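Local structure of 3-dehydroquinate dehydratase (Clostridium difficile, 4H3D) at residues N247-L250 with N251-K255. The protein catalyses the cis-dehydration of 3-dehydroquinate to 3-dehydroshikimate, the third step of the chorismate pathway, through an imine intermediate formed with the enzyme. Numbering follows the deposited sequence.
Sequences NSVL and NLLHK
V249 and L253, one helical turn apart, run alongside each other in the same direction, with CG1 of V249 4.0 Å from CD1 of L253. The torsions account for the meeting: V249 holds CG1 anti to its backbone nitrogen (chi1 180°), beside the carbonyl carbon and hence on the side of the next turn. L253 has CG swung beside its own nitrogen, which brings that carbon to 3.5 Å from O of V249, the same oxygen that accepts a hydrogen bond from N of L253 (N to O 3.0 Å). This is the closely packed apolar side of the contact: buried V249 packs on V249 of the second subunit, while L252 and L253 rest on I241 and V214 of that subunit. L250, also buried, touches I22 of strand 21-26 and R19. The segments are consecutive turns of helix 243-256, the C-terminal helix of the TIM barrel, and i to i+4 bonds from N251, L252, L253 and H254 define it; the shortest runs from N of H254 to O of L250, 2.9 Å. The other flank is looser and polar. N247 and N251 set their amide planes 74° apart, with the two ND2 atoms 3.6 Å from each other; both are donors, and one water accepts from the two, at 3.0 Å from ND2 of N247 and 2.8 Å from ND2 of N251. Both OD1 atoms accept hydrogen bonds from NH1 of R19, a pattern consistent with the modelled amide orientations. Farther along, exposed H254 uses ring atom ND1 for a hydrogen bond with OE1 of E221.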
ATOM      1  N   ASN B 247      11.723  -0.963   3.247  1.00 30.49           N
ATOM      2  CA  ASN B 247      12.324   0.340   3.527  1.00 32.41           C
ATOM      3  C   ASN B 247      12.083   1.304   2.358  1.00 33.52           C
ATOM      4  O   ASN B 247      11.708   2.453   2.563  1.00 34.54           O
ATOM      5  CB  ASN B 247      13.832   0.224   3.798  1.00 33.87           C
ATOM      6  CG  ASN B 247      14.431   1.535   4.303  1.00 40.82           C
ATOM      7  OD1 ASN B 247      14.046   2.037   5.357  1.00 47.16           O
ATOM      8  ND2 ASN B 247      15.382   2.080   3.562  1.00 49.50           N
ATOM      9  N   SER B 248      12.276   0.816   1.137  1.00 34.90           N
ATOM     10  CA  SER B 248      12.085   1.639  -0.046  1.00 38.29           C
ATOM     11  C   SER B 248      10.655   2.155  -0.155  1.00 35.01           C
ATOM     12  O   SER B 248      10.439   3.324  -0.432  1.00 32.89           O
ATOM     13  CB  SER B 248      12.442   0.854  -1.305  1.00 40.61           C
ATOM     14  OG  SER B 248      13.777   0.408  -1.239  1.00 47.82           O
ATOM     15  N   VAL B 249       9.682   1.277   0.063  1.00 32.73           N
ATOM     16  CA  VAL B 249       8.272   1.676  -0.018  1.00 31.82           C
ATOM     17  C   VAL B 249       7.904   2.701   1.069  1.00 29.82           C
ATOM     18  O   VAL B 249       7.214   3.686   0.789  1.00 31.32           O
ATOM     19  CB  VAL B 249       7.327   0.473   0.056  1.00 29.75           C
ATOM     20  CG1 VAL B 249       5.861   0.940  -0.027  1.00 31.79           C
ATOM     21  CG2 VAL B 249       7.621  -0.506  -1.082  1.00 33.79           C
ATOM     22  N   LEU B 250       8.371   2.478   2.297  1.00 27.80           N
ATOM     23  CA  LEU B 250       8.093   3.399   3.383  1.00 27.25           C
ATOM     24  C   LEU B 250       8.647   4.797   3.092  1.00 28.33           C
ATOM     25  O   LEU B 250       8.011   5.804   3.418  1.00 28.31           O
ATOM     26  CB  LEU B 250       8.650   2.876   4.700  1.00 26.61           C
ATOM     27  CG  LEU B 250       8.068   1.567   5.221  1.00 27.99           C
ATOM     28  CD1 LEU B 250       8.725   1.195   6.565  1.00 30.20           C
ATOM     29  CD2 LEU B 250       6.608   1.676   5.387  1.00 24.51           C
ATOM     30  N   ASN B 251       9.832   4.862   2.493  1.00 30.66           N
ATOM     31  CA  ASN B 251      10.432   6.157   2.154  1.00 32.96           C
ATOM     32  C   ASN B 251       9.645   6.838   1.049  1.00 34.39           C
ATOM     33  O   ASN B 251       9.474   8.056   1.057  1.00 35.26           O
ATOM     34  CB  ASN B 251      11.891   5.999   1.740  1.00 36.03           C
ATOM     35  CG  ASN B 251      12.803   5.690   2.912  1.00 38.85           C
ATOM     36  OD1 ASN B 251      12.406   5.808   4.087  1.00 36.77           O
ATOM     37  ND2 ASN B 251      14.044   5.312   2.608  1.00 44.43           N
ATOM     38  N   LEU B 252       9.168   6.046   0.100  1.00 34.77           N
ATOM     39  CA  LEU B 252       8.363   6.571  -0.994  1.00 38.48           C
ATOM     40  C   LEU B 252       7.046   7.183  -0.466  1.00 36.77           C
ATOM     41  O   LEU B 252       6.611   8.237  -0.938  1.00 36.46           O
ATOM     42  CB  LEU B 252       8.073   5.460  -2.011  1.00 40.28           C
ATOM     43  CG  LEU B 252       7.246   5.833  -3.242  1.00 45.84           C
ATOM     44  CD1 LEU B 252       7.991   6.854  -4.102  1.00 51.28           C
ATOM     45  CD2 LEU B 252       6.920   4.585  -4.050  1.00 47.82           C
ATOM     46  N   LEU B 253       6.419   6.519   0.501  1.00 32.99           N
ATOM     47  CA  LEU B 253       5.165   7.020   1.094  1.00 33.45           C
ATOM     48  C   LEU B 253       5.404   8.203   2.049  1.00 35.71           C
ATOM     49  O   LEU B 253       4.564   9.106   2.143  1.00 39.74           O
ATOM     50  CB  LEU B 253       4.383   5.889   1.794  1.00 29.99           C
ATOM     51  CG  LEU B 253       3.847   4.780   0.863  1.00 29.94           C
ATOM     52  CD1 LEU B 253       3.349   3.531   1.639  1.00 26.27           C
ATOM     53  CD2 LEU B 253       2.759   5.298  -0.036  1.00 28.09           C
ATOM     54  N   HIS B 254       6.551   8.217   2.733  1.00 35.68           N
ATOM     55  CA  HIS B 254       6.887   9.316   3.645  1.00 37.55           C
ATOM     56  C   HIS B 254       7.004  10.615   2.857  1.00 42.22           C
ATOM     57  O   HIS B 254       6.512  11.654   3.289  1.00 40.99           O
ATOM     58  CB  HIS B 254       8.209   9.023   4.378  1.00 37.95           C
ATOM     59  CG  HIS B 254       8.581  10.050   5.414  1.00 40.62           C
ATOM     60  ND1 HIS B 254       7.856  10.236   6.573  1.00 39.96           N
ATOM     61  CD2 HIS B 254       9.622  10.917   5.482  1.00 47.52           C
ATOM     62  CE1 HIS B 254       8.415  11.191   7.295  1.00 42.81           C
ATOM     63  NE2 HIS B 254       9.491  11.617   6.659  1.00 46.94           N
ATOM     64  N   LYS B 255       7.646  10.537   1.690  1.00 46.05           N
ATOM     65  CA  LYS B 255       7.859  11.712   0.847  1.00 52.98           C
ATOM     66  C   LYS B 255       6.621  12.130   0.038  1.00 55.99           C
ATOM     67  O   LYS B 255       6.527  13.287  -0.381  1.00 57.33           O
ATOM     68  CB  LYS B 255       9.068  11.531  -0.088  1.00 55.74           C
ATOM     69  CG  LYS B 255       8.913  10.472  -1.175  1.00 57.97           C
ATOM     70  CD  LYS B 255       9.897  10.706  -2.347  1.00 64.04           C
ATOM     71  CE  LYS B 255      11.353  10.782  -1.894  1.00 68.16           C
ATOM     72  NZ  LYS B 255      11.786   9.563  -1.168  1.00 69.09           N
TER
HETATM   73  O   HOH W   1      16.400   4.819   4.010  1.00 54.26           O